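PDB 3ISM: CG8862 from Drosophila melanogaster, which probably cleaves DNA and RNA as a magnesium-dependent mitochondrial endonuclease of the DNA/RNA non-specific endonuclease family. Local coordinates for residues B[155-160]-B[189-194]. Residues are numbered along the deposited sequence; the frame is centred on the assembly and turned at random.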
loop_
_atom_site.group_PDB
_atom_site.type_symbol
_atom_site.label_atom_id
_atom_site.label_comp_id
_atom_site.label_asym_id
_atom_site.label_seq_id
_atom_site.Cartn_x
_atom_site.Cartn_y
_atom_site.Cartn_z
ATOM N N TYR B 155 8.792 -23.817 -8.899
ATOM C CA TYR B 155 9.110 -22.426 -8.578
ATOM C C TYR B 155 7.884 -21.772 -7.976
ATOM O O TYR B 155 6.770 -21.946 -8.479
ATOM C CB TYR B 155 9.578 -21.653 -9.820
ATOM C CG TYR B 155 10.849 -22.179 -10.443
ATOM C CD1 TYR B 155 12.072 -21.552 -10.220
ATOM C CD2 TYR B 155 10.826 -23.302 -11.262
ATOM C CE1 TYR B 155 13.247 -22.035 -10.797
ATOM C CE2 TYR B 155 11.991 -23.793 -11.837
ATOM C CZ TYR B 155 13.190 -23.157 -11.602
ATOM O OH TYR B 155 14.327 -23.658 -12.188
ATOM N N VAL B 156 8.077 -21.041 -6.890
ATOM C CA VAL B 156 6.941 -20.491 -6.161
ATOM C C VAL B 156 7.198 -19.090 -5.597
ATOM O O VAL B 156 8.240 -18.821 -4.989
ATOM C CB VAL B 156 6.393 -21.494 -5.066
ATOM C CG1 VAL B 156 7.524 -21.995 -4.170
ATOM C CG2 VAL B 156 5.257 -20.869 -4.243
ATOM N N CYS B 157 6.238 -18.211 -5.854
ATOM C CA CYS B 157 6.196 -16.878 -5.295
ATOM C C CYS B 157 5.037 -16.772 -4.315
ATOM O O CYS B 157 3.893 -17.111 -4.641
ATOM C CB CYS B 157 6.012 -15.842 -6.404
ATOM S SG CYS B 157 6.100 -14.129 -5.805
ATOM N N THR B 158 5.350 -16.304 -3.111
ATOM C CA THR B 158 4.411 -16.225 -2.000
ATOM C C THR B 158 4.403 -14.777 -1.525
ATOM O O THR B 158 5.463 -14.168 -1.449
ATOM C CB THR B 158 4.893 -17.129 -0.826
ATOM O OG1 THR B 158 5.008 -18.493 -1.271
ATOM C CG2 THR B 158 3.933 -17.049 0.354
ATOM N N GLY B 159 3.234 -14.221 -1.208
ATOM C CA GLY B 159 3.170 -12.835 -0.721
ATOM C C GLY B 159 1.808 -12.416 -0.186
ATOM O O GLY B 159 0.837 -13.143 -0.313
ATOM N N PRO B 160 1.746 -11.235 0.453
ATOM C CA PRO B 160 0.530 -10.656 0.997
ATOM C C PRO B 160 -0.289 -9.854 -0.009
ATOM O O PRO B 160 0.250 -9.360 -1.019
ATOM C CB PRO B 160 1.063 -9.727 2.084
ATOM C CG PRO B 160 2.386 -9.267 1.566
ATOM C CD PRO B 160 2.940 -10.424 0.775
ATOM N N HIS B 189 -5.196 -11.172 2.860
ATOM C CA HIS B 189 -5.096 -12.435 2.101
ATOM C C HIS B 189 -3.622 -12.706 1.806
ATOM O O HIS B 189 -2.793 -11.810 1.911
ATOM C CB HIS B 189 -5.823 -12.342 0.743
ATOM C CG HIS B 189 -7.309 -12.135 0.825
ATOM N ND1 HIS B 189 -7.876 -10.921 1.158
ATOM C CD2 HIS B 189 -8.343 -12.961 0.534
ATOM C CE1 HIS B 189 -9.194 -11.023 1.118
ATOM N NE2 HIS B 189 -9.504 -12.253 0.744
ATOM N N PHE B 190 -3.311 -13.941 1.412
ATOM C CA PHE B 190 -1.993 -14.294 0.901
ATOM C C PHE B 190 -2.141 -15.109 -0.383
ATOM O O PHE B 190 -3.151 -15.738 -0.589
ATOM C CB PHE B 190 -1.210 -15.101 1.945
ATOM C CG PHE B 190 -0.898 -14.339 3.200
ATOM C CD1 PHE B 190 0.259 -13.573 3.292
ATOM C CD2 PHE B 190 -1.754 -14.402 4.301
ATOM C CE1 PHE B 190 0.547 -12.854 4.453
ATOM C CE2 PHE B 190 -1.470 -13.697 5.473
ATOM C CZ PHE B 190 -0.318 -12.916 5.548
ATOM N N TYR B 191 -1.135 -15.101 -1.246
ATOM C CA TYR B 191 -1.186 -15.901 -2.476
ATOM C C TYR B 191 0.038 -16.791 -2.572
ATOM O O TYR B 191 1.058 -16.516 -1.948
ATOM C CB TYR B 191 -1.223 -15.014 -3.740
ATOM C CG TYR B 191 -0.026 -14.101 -3.862
ATOM C CD1 TYR B 191 1.209 -14.571 -4.323
ATOM C CD2 TYR B 191 -0.124 -12.768 -3.497
ATOM C CE1 TYR B 191 2.312 -13.739 -4.389
ATOM C CE2 TYR B 191 0.957 -11.920 -3.576
ATOM C CZ TYR B 191 2.165 -12.411 -4.012
ATOM O OH TYR B 191 3.219 -11.555 -4.071
ATOM N N LYS B 192 -0.074 -17.833 -3.391
ATOM C CA LYS B 192 1.080 -18.555 -3.916
ATOM C C LYS B 192 0.852 -18.719 -5.402
ATOM O O LYS B 192 -0.205 -19.178 -5.826
ATOM C CB LYS B 192 1.246 -19.929 -3.264
ATOM C CG LYS B 192 1.845 -19.875 -1.857
ATOM C CD LYS B 192 2.154 -21.282 -1.361
ATOM C CE LYS B 192 2.656 -21.293 0.093
ATOM N NZ LYS B 192 4.010 -20.690 0.218
ATOM N N VAL B 193 1.843 -18.332 -6.191
ATOM C CA VAL B 193 1.790 -18.530 -7.627
ATOM C C VAL B 193 2.965 -19.429 -7.982
ATOM O O VAL B 193 4.101 -19.124 -7.647
ATOM C CB VAL B 193 1.798 -17.177 -8.418
ATOM C CG1 VAL B 193 1.762 -17.444 -9.933
ATOM C CG2 VAL B 193 0.598 -16.315 -8.017
ATOM N N ILE B 194 2.664 -20.541 -8.658
ATOM C CA ILE B 194 3.549 -21.705 -8.745
ATOM C C ILE B 194 3.717 -22.191 -10.195
ATOM O O ILE B 194 2.739 -22.292 -10.933
ATOM C CB ILE B 194 2.933 -22.881 -7.924
ATOM C CG1 ILE B 194 2.580 -22.449 -6.488
ATOM C CG2 ILE B 194 3.829 -24.106 -7.940
ATOM C CD1 ILE B 194 1.295 -23.088 -5.961
HETATM O O HOH W 1 2.416 -9.052 -2.536
#
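Gly159 and Tyr191 face each other as a hydrogen-bonded pair where strands 153-161 and 189-197, antiparallel neighbours, run through the middle of the large mixed beta-sheet of this His-Me finger nuclease. Two backbone bonds join them, Tyr191 N to Gly159 O and the longer Gly159 N to Tyr191 O (3.2 Å). Cys157 and Val193 form the next such pair, where Cys157 N donates almost straight to Val193 O (177° at the hydrogen).

The Tyr191 side chain leans across onto its partner strand. With CG set between the backbone N and carbonyl carbon (chi1 59°), the ring lies over Gly159, where a side chain would collide with the hydroxyl. From CB outward, CG and CD2 pass the Gly159 carbonyl oxygen, CD1 nears Cys157 O, and Tyr191 CE1 sits 3.3 Å from Gly159 N, which lies over one face, offset toward the rim. CE2 meets the Gly159 carbonyl and CZ its CA and N. Gly159 CA makes a CH-pi contact 3.9 Å from the Tyr191 ring centroid, while Cys157 SG meets the ring edge near CE1. Beyond CZ, the hydroxyl donates to a water that in turn donates to Pro160 O. Replacing this tyrosine by an alanine would probably strip the aromatic cover from Gly159 and leave that water without its phenol donor.

On the other face, Val156 CG2 packs beside Ile194 CG1 at 3.8 Å, and Pro160 CB touches Phe190 CE1. This face receives helix 136-146, which carries Glu141, a magnesium ligand seen in this protein; Lys192 touches that residue. The Lys192 chain runs extended alongside Thr158, then bends at its last torsion (chi4 -69°), bringing NZ to donate to Thr158 OG1 at 2.8 Å.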